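Local coordinates for 3-hydroxyacyl-CoA dehydrogenase (Brucella suis, PDB 4O5O), which probably catalyses the NAD-dependent interconversion of 3-hydroxyacyl-CoA and 3-ketoacyl-CoA as a short-chain dehydrogenase with a Rossmann fold, at residues G24-A36 and G229-I241. Sequence-based numbering, arbitrary orientation.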
ATOM      1  N   GLY B  24       4.728  -5.622  28.267  1.00 10.31           N
ATOM      2  CA  GLY B  24       5.039  -5.614  26.853  1.00 10.50           C
ATOM      3  C   GLY B  24       5.427  -4.263  26.299  1.00  8.36           C
ATOM      4  O   GLY B  24       6.267  -3.554  26.849  1.00  8.42           O
ATOM      5  N   LEU B  25       4.837  -3.910  25.171  1.00  8.79           N
ATOM      6  CA  LEU B  25       5.235  -2.701  24.503  1.00  8.44           C
ATOM      7  C   LEU B  25       4.985  -1.457  25.349  1.00  7.49           C
ATOM      8  O   LEU B  25       5.841  -0.573  25.443  1.00  8.43           O
ATOM      9  CB  LEU B  25       4.501  -2.552  23.171  1.00  8.17           C
ATOM     10  CG  LEU B  25       4.674  -3.677  22.136  1.00  8.79           C
ATOM     11  CD1 LEU B  25       4.002  -3.282  20.830  1.00  9.35           C
ATOM     12  CD2 LEU B  25       6.152  -4.063  21.944  1.00  9.29           C
ATOM     13  N   GLY B  26       3.811  -1.363  25.972  1.00  7.75           N
ATOM     14  CA  GLY B  26       3.515  -0.178  26.758  1.00  8.92           C
ATOM     15  C   GLY B  26       4.428  -0.026  27.972  1.00  7.48           C
ATOM     16  O   GLY B  26       4.815   1.098  28.339  1.00  8.48           O
ATOM     17  N   ALA B  27       4.764  -1.139  28.623  1.00  8.24           N
ATOM     18  CA  ALA B  27       5.739  -1.104  29.734  1.00  9.58           C
ATOM     19  C   ALA B  27       7.105  -0.597  29.244  1.00  8.25           C
ATOM     20  O   ALA B  27       7.782   0.192  29.928  1.00  8.75           O
ATOM     21  CB  ALA B  27       5.883  -2.464  30.393  1.00  9.75           C
ATOM     22  N   ALA B  28       7.495  -1.005  28.042  1.00  7.38           N
ATOM     23  CA  ALA B  28       8.782  -0.589  27.484  1.00  8.71           C
ATOM     24  C   ALA B  28       8.774   0.900  27.153  1.00  8.52           C
ATOM     25  O   ALA B  28       9.760   1.610  27.377  1.00  8.83           O
ATOM     26  CB  ALA B  28       9.120  -1.415  26.265  1.00  9.42           C
ATOM     27  N   VAL B  29       7.656   1.402  26.629  1.00  7.93           N
ATOM     28  CA  VAL B  29       7.542   2.834  26.366  1.00  7.36           C
ATOM     29  C   VAL B  29       7.629   3.606  27.680  1.00  7.76           C
ATOM     30  O   VAL B  29       8.303   4.640  27.750  1.00  8.73           O
ATOM     31  CB  VAL B  29       6.255   3.194  25.588  1.00  7.66           C
ATOM     32  CG1 VAL B  29       6.182   4.697  25.347  1.00  9.08           C
ATOM     33  CG2 VAL B  29       6.247   2.480  24.255  1.00  8.38           C
ATOM     34  N   SER B  30       6.979   3.110  28.718  1.00  8.06           N
ATOM     35  CA  SER B  30       6.964   3.791  30.000  0.50  8.22           C
ATOM     36  C   SER B  30       8.392   3.877  30.567  1.00  9.72           C
ATOM     37  O   SER B  30       8.812   4.910  31.074  1.00 10.52           O
ATOM     38  CB  SER B  30       6.040   3.033  30.965  0.50  5.95           C
ATOM     39  OG  SER B  30       4.696   3.006  30.507  0.50  4.23           O
ATOM     40  N   LYS B  31       9.144   2.784  30.448  1.00  8.96           N
ATOM     41  CA  LYS B  31      10.544   2.742  30.953  1.00  9.82           C
ATOM     42  C   LYS B  31      11.412   3.722  30.149  1.00  9.48           C
ATOM     43  O   LYS B  31      12.194   4.500  30.712  1.00 11.48           O
ATOM     44  CB  LYS B  31      11.091   1.315  30.892  1.00 10.86           C
ATOM     45  CG  LYS B  31      12.523   1.138  31.367  1.00 17.98           C
ATOM     46  CD  LYS B  31      12.995  -0.318  31.309  1.00 21.45           C
ATOM     47  CE  LYS B  31      14.465  -0.458  31.750  1.00 31.19           C
ATOM     48  NZ  LYS B  31      14.933  -1.871  31.855  1.00 43.79           N
ATOM     49  N   MET B  32      11.281   3.683  28.824  1.00  9.68           N
ATOM     50  CA  MET B  32      12.018   4.591  27.956  1.00 10.75           C
ATOM     51  C   MET B  32      11.752   6.056  28.321  1.00 10.53           C
ATOM     52  O   MET B  32      12.688   6.858  28.463  1.00 12.55           O
ATOM     53  CB  MET B  32      11.614   4.335  26.502  1.00 10.67           C
ATOM     54  CG  MET B  32      12.217   5.270  25.464  1.00 11.01           C
ATOM     55  SD  MET B  32      11.447   6.887  25.298  1.00 11.79           S
ATOM     56  CE  MET B  32       9.821   6.456  24.717  1.00 11.14           C
ATOM     57  N   ALA B  33      10.486   6.391  28.520  1.00  9.44           N
ATOM     58  CA  ALA B  33      10.132   7.776  28.740  1.00 10.27           C
ATOM     59  C   ALA B  33      10.675   8.282  30.087  1.00 11.86           C
ATOM     60  O   ALA B  33      11.248   9.366  30.165  1.00 12.85           O
ATOM     61  CB  ALA B  33       8.632   7.932  28.654  1.00 10.93           C
ATOM     62  N   VAL B  34      10.524   7.483  31.136  1.00 11.48           N
ATOM     63  CA  VAL B  34      11.048   7.868  32.447  1.00 12.97           C
ATOM     64  C   VAL B  34      12.573   8.016  32.383  1.00 15.43           C
ATOM     65  O   VAL B  34      13.122   8.973  32.935  1.00 16.20           O
ATOM     66  CB  VAL B  34      10.664   6.840  33.548  1.00 13.76           C
ATOM     67  CG1 VAL B  34      11.422   7.082  34.857  1.00 15.37           C
ATOM     68  CG2 VAL B  34       9.169   6.900  33.824  1.00 14.27           C
ATOM     69  N   GLU B  35      13.250   7.095  31.693  1.00 14.86           N
ATOM     70  CA  GLU B  35      14.712   7.130  31.643  1.00 17.27           C
ATOM     71  C   GLU B  35      15.183   8.349  30.828  1.00 17.08           C
ATOM     72  O   GLU B  35      16.299   8.843  31.042  1.00 22.82           O
ATOM     73  CB  GLU B  35      15.269   5.778  31.127  1.00 19.12           C
ATOM     74  CG  GLU B  35      14.970   4.652  32.137  1.00 29.07           C
ATOM     75  CD  GLU B  35      15.645   3.300  31.862  1.00 28.18           C
ATOM     76  OE1 GLU B  35      16.098   3.060  30.728  1.00 36.41           O
ATOM     77  OE2 GLU B  35      15.707   2.483  32.768  1.00 37.98           O
ATOM     78  N   ALA B  36      14.316   8.867  29.948  1.00 17.31           N
ATOM     79  CA  ALA B  36      14.603  10.102  29.191  1.00 16.26           C
ATOM     80  C   ALA B  36      14.185  11.397  29.903  1.00 17.04           C
ATOM     81  O   ALA B  36      14.291  12.475  29.317  1.00 20.53           O
ATOM     82  CB  ALA B  36      13.940  10.048  27.822  1.00 16.82           C
ATOM     83  N   GLY B 229      11.265  -9.378  18.199  1.00  8.51           N
ATOM     84  CA  GLY B 229      11.613  -8.026  18.563  1.00  9.39           C
ATOM     85  C   GLY B 229      11.599  -7.782  20.049  1.00  8.97           C
ATOM     86  O   GLY B 229      10.801  -8.364  20.789  1.00 10.07           O
ATOM     87  N   GLU B 230      12.496  -6.910  20.495  1.00  9.45           N
ATOM     88  CA  GLU B 230      12.566  -6.549  21.920  1.00 10.92           C
ATOM     89  C   GLU B 230      11.634  -5.320  22.089  1.00  8.90           C
ATOM     90  O   GLU B 230      11.717  -4.343  21.328  1.00  9.34           O
ATOM     91  CB  GLU B 230      14.008  -6.221  22.318  1.00 15.22           C
ATOM     92  CG  GLU B 230      14.933  -7.446  22.261  1.00 20.99           C
ATOM     93  CD  GLU B 230      16.433  -7.183  22.424  1.00 28.24           C
ATOM     94  OE1 GLU B 230      16.922  -6.101  22.048  1.00 41.15           O
ATOM     95  OE2 GLU B 230      17.134  -8.113  22.896  1.00 45.01           O
ATOM     96  N   PRO B 231      10.736  -5.341  23.091  1.00  9.27           N
ATOM     97  CA  PRO B 231       9.901  -4.148  23.330  1.00  9.92           C
ATOM     98  C   PRO B 231      10.667  -2.799  23.378  1.00  8.65           C
ATOM     99  O   PRO B 231      10.149  -1.770  22.925  1.00  8.03           O
ATOM    100  CB  PRO B 231       9.187  -4.500  24.643  1.00  8.91           C
ATOM    101  CG  PRO B 231       9.036  -6.004  24.560  1.00 10.96           C
ATOM    102  CD  PRO B 231      10.337  -6.477  23.950  1.00  9.76           C
ATOM    103  N   ALA B 232      11.900  -2.793  23.884  1.00  8.33           N
ATOM    104  CA  ALA B 232      12.687  -1.545  23.917  1.00  7.96           C
ATOM    105  C   ALA B 232      12.941  -0.990  22.499  1.00  7.98           C
ATOM    106  O   ALA B 232      13.138   0.212  22.329  1.00  9.13           O
ATOM    107  CB  ALA B 232      14.020  -1.762  24.616  1.00 10.86           C
ATOM    108  N   GLU B 233      12.988  -1.873  21.489  1.00  7.21           N
ATOM    109  CA  GLU B 233      13.160  -1.410  20.096  1.00  7.87           C
ATOM    110  C   GLU B 233      11.919  -0.667  19.573  1.00  6.87           C
ATOM    111  O   GLU B 233      12.020   0.294  18.804  1.00  7.23           O
ATOM    112  CB  GLU B 233      13.531  -2.589  19.186  1.00  8.26           C
ATOM    113  CG  GLU B 233      14.887  -3.181  19.534  1.00 10.04           C
ATOM    114  CD  GLU B 233      15.209  -4.481  18.813  1.00 10.92           C
ATOM    115  OE1 GLU B 233      14.448  -5.473  18.974  1.00 11.07           O
ATOM    116  OE2 GLU B 233      16.253  -4.515  18.094  1.00 12.76           O
ATOM    117  N   TYR B 234      10.748  -1.125  20.015  1.00  6.17           N
ATOM    118  CA  TYR B 234       9.502  -0.426  19.699  1.00  6.49           C
ATOM    119  C   TYR B 234       9.545   0.943  20.393  1.00  6.79           C
ATOM    120  O   TYR B 234       9.221   1.976  19.812  1.00  6.97           O
ATOM    121  CB  TYR B 234       8.298  -1.273  20.157  1.00  7.67           C
ATOM    122  CG  TYR B 234       6.980  -0.556  20.127  1.00  8.63           C
ATOM    123  CD1 TYR B 234       6.565   0.180  21.221  1.00 10.03           C
ATOM    124  CD2 TYR B 234       6.162  -0.570  19.005  1.00  8.07           C
ATOM    125  CE1 TYR B 234       5.392   0.882  21.210  1.00 10.18           C
ATOM    126  CE2 TYR B 234       4.961   0.155  18.987  1.00  8.47           C
ATOM    127  CZ  TYR B 234       4.590   0.864  20.116  1.00  8.20           C
ATOM    128  OH  TYR B 234       3.428   1.609  20.189  1.00 11.41           O
ATOM    129  N   ALA B 235       9.913   0.933  21.666  1.00  6.99           N
ATOM    130  CA  ALA B 235       9.998   2.184  22.430  1.00  6.06           C
ATOM    131  C   ALA B 235      11.007   3.161  21.831  1.00  6.38           C
ATOM    132  O   ALA B 235      10.793   4.379  21.885  1.00  6.78           O
ATOM    133  CB  ALA B 235      10.338   1.912  23.892  1.00  8.13           C
ATOM    134  N   ALA B 236      12.105   2.643  21.269  1.00  6.20           N
ATOM    135  CA  ALA B 236      13.089   3.504  20.599  1.00  7.07           C
ATOM    136  C   ALA B 236      12.497   4.212  19.378  1.00  7.31           C
ATOM    137  O   ALA B 236      12.761   5.395  19.143  1.00  6.90           O
ATOM    138  CB  ALA B 236      14.305   2.683  20.199  1.00  8.03           C
ATOM    139  N   LEU B 237      11.658   3.507  18.617  1.00  7.09           N
ATOM    140  CA  LEU B 237      10.977   4.137  17.493  1.00  6.86           C
ATOM    141  C   LEU B 237       9.980   5.189  17.982  1.00  6.66           C
ATOM    142  O   LEU B 237       9.851   6.259  17.389  1.00  6.65           O
ATOM    143  CB  LEU B 237      10.341   3.072  16.595  1.00  5.88           C
ATOM    144  CG  LEU B 237       9.577   3.621  15.377  1.00  6.01           C
ATOM    145  CD1 LEU B 237      10.486   4.506  14.515  1.00  7.43           C
ATOM    146  CD2 LEU B 237       8.952   2.511  14.544  1.00  6.14           C
ATOM    147  N   VAL B 238       9.264   4.880  19.064  1.00  6.56           N
ATOM    148  CA  VAL B 238       8.362   5.869  19.660  1.00  7.54           C
ATOM    149  C   VAL B 238       9.163   7.135  20.010  1.00  7.05           C
ATOM    150  O   VAL B 238       8.766   8.267  19.698  1.00  7.25           O
ATOM    151  CB  VAL B 238       7.690   5.312  20.931  1.00  7.53           C
ATOM    152  CG1 VAL B 238       7.027   6.431  21.741  1.00  8.62           C
ATOM    153  CG2 VAL B 238       6.696   4.208  20.545  1.00  8.44           C
ATOM    154  N   HIS B 239      10.316   6.936  20.629  1.00  7.03           N
ATOM    155  CA  HIS B 239      11.159   8.076  21.000  1.00  8.40           C
ATOM    156  C   HIS B 239      11.557   8.892  19.753  1.00  6.74           C
ATOM    157  O   HIS B 239      11.483  10.127  19.771  1.00  8.37           O
ATOM    158  CB  HIS B 239      12.397   7.520  21.706  1.00 10.29           C
ATOM    159  CG  HIS B 239      13.214   8.542  22.431  1.00 15.00           C
ATOM    160  ND1 HIS B 239      14.198   8.198  23.333  1.00 19.90           N
ATOM    161  CD2 HIS B 239      13.132   9.889  22.461  1.00 19.42           C
ATOM    162  CE1 HIS B 239      14.741   9.297  23.828  1.00 23.80           C
ATOM    163  NE2 HIS B 239      14.110  10.338  23.316  1.00 26.24           N
ATOM    164  N   HIS B 240      11.940   8.207  18.674  1.00  6.76           N
ATOM    165  CA  HIS B 240      12.330   8.897  17.448  1.00  6.64           C
ATOM    166  C   HIS B 240      11.164   9.689  16.852  1.00  6.74           C
ATOM    167  O   HIS B 240      11.353  10.792  16.380  1.00  7.51           O
ATOM    168  CB  HIS B 240      12.887   7.928  16.378  1.00  6.89           C
ATOM    169  CG  HIS B 240      13.397   8.664  15.189  1.00  7.16           C
ATOM    170  ND1 HIS B 240      14.444   9.552  15.289  1.00  7.33           N
ATOM    171  CD2 HIS B 240      12.931   8.773  13.925  1.00  8.22           C
ATOM    172  CE1 HIS B 240      14.648  10.124  14.118  1.00  8.92           C
ATOM    173  NE2 HIS B 240      13.729   9.689  13.284  1.00  8.43           N
ATOM    174  N   ILE B 241       9.961   9.104  16.867  1.00  5.95           N
ATOM    175  CA  ILE B 241       8.795   9.816  16.346  1.00  6.62           C
ATOM    176  C   ILE B 241       8.561  11.098  17.138  1.00  6.17           C
ATOM    177  O   ILE B 241       8.248  12.127  16.580  1.00  7.88           O
ATOM    178  CB  ILE B 241       7.551   8.896  16.352  1.00  5.91           C
ATOM    179  CG1 ILE B 241       7.699   7.763  15.318  1.00  5.84           C
ATOM    180  CG2 ILE B 241       6.263   9.684  16.132  1.00  7.12           C
ATOM    181  CD1 ILE B 241       6.688   6.634  15.469  1.00  7.87           C
TER
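Ala-235 is the central bump: its CB presses into a hollow on helix 24-35, lying 3.5 Å from Ala-28 O on the floor, with Val-29 CA and Met-32 CB as walls. With alanines at the crossing, Ala-28 and Ala-235, the segment axes come to 8.0 Å at a signed angle of -57°, consistent with small side chains at the interface. Toward the N-terminal ends, Pro-231 CB is the bump, seated between Gly-24 O and Ala-28 CB; its 3.5 Å to Ala-28 CB is tight for two carbons. Beside this pair Leu-25 lies across Tyr-234, with CD1 over the ring centre 3.9 Å from the centroid, a CH-pi contact. Val-29 reaches the same ring at its edge, CG2 in the ring plane 3.5 Å from Tyr-234 CE1; chi1 of 180° sets CG2 anti to the carbonyl carbon and directs it there. These two contacts, with the hydrogen bond of Tyr-234 OH to Thr-154 OG1, probably limit ring rotation. Toward the C-terminal ends, Met-32 bends at chi2 (-80°) and chi3, bringing SD obliquely to the His-239 ring, 3.6 Å from ND1, while CE meets Val-238 CG1 and Ala-36 CB approaches His-239 CE1. Val-29 also packs on Ile-18 and Val-238 on Ile-197, so two Rossmann-fold helices pack on one face of its parallel sheet. Contacts are apolar, CH-pi and sulfur-aromatic, so the fit probably rests on complementary shape and dispersion rather than polar pairing.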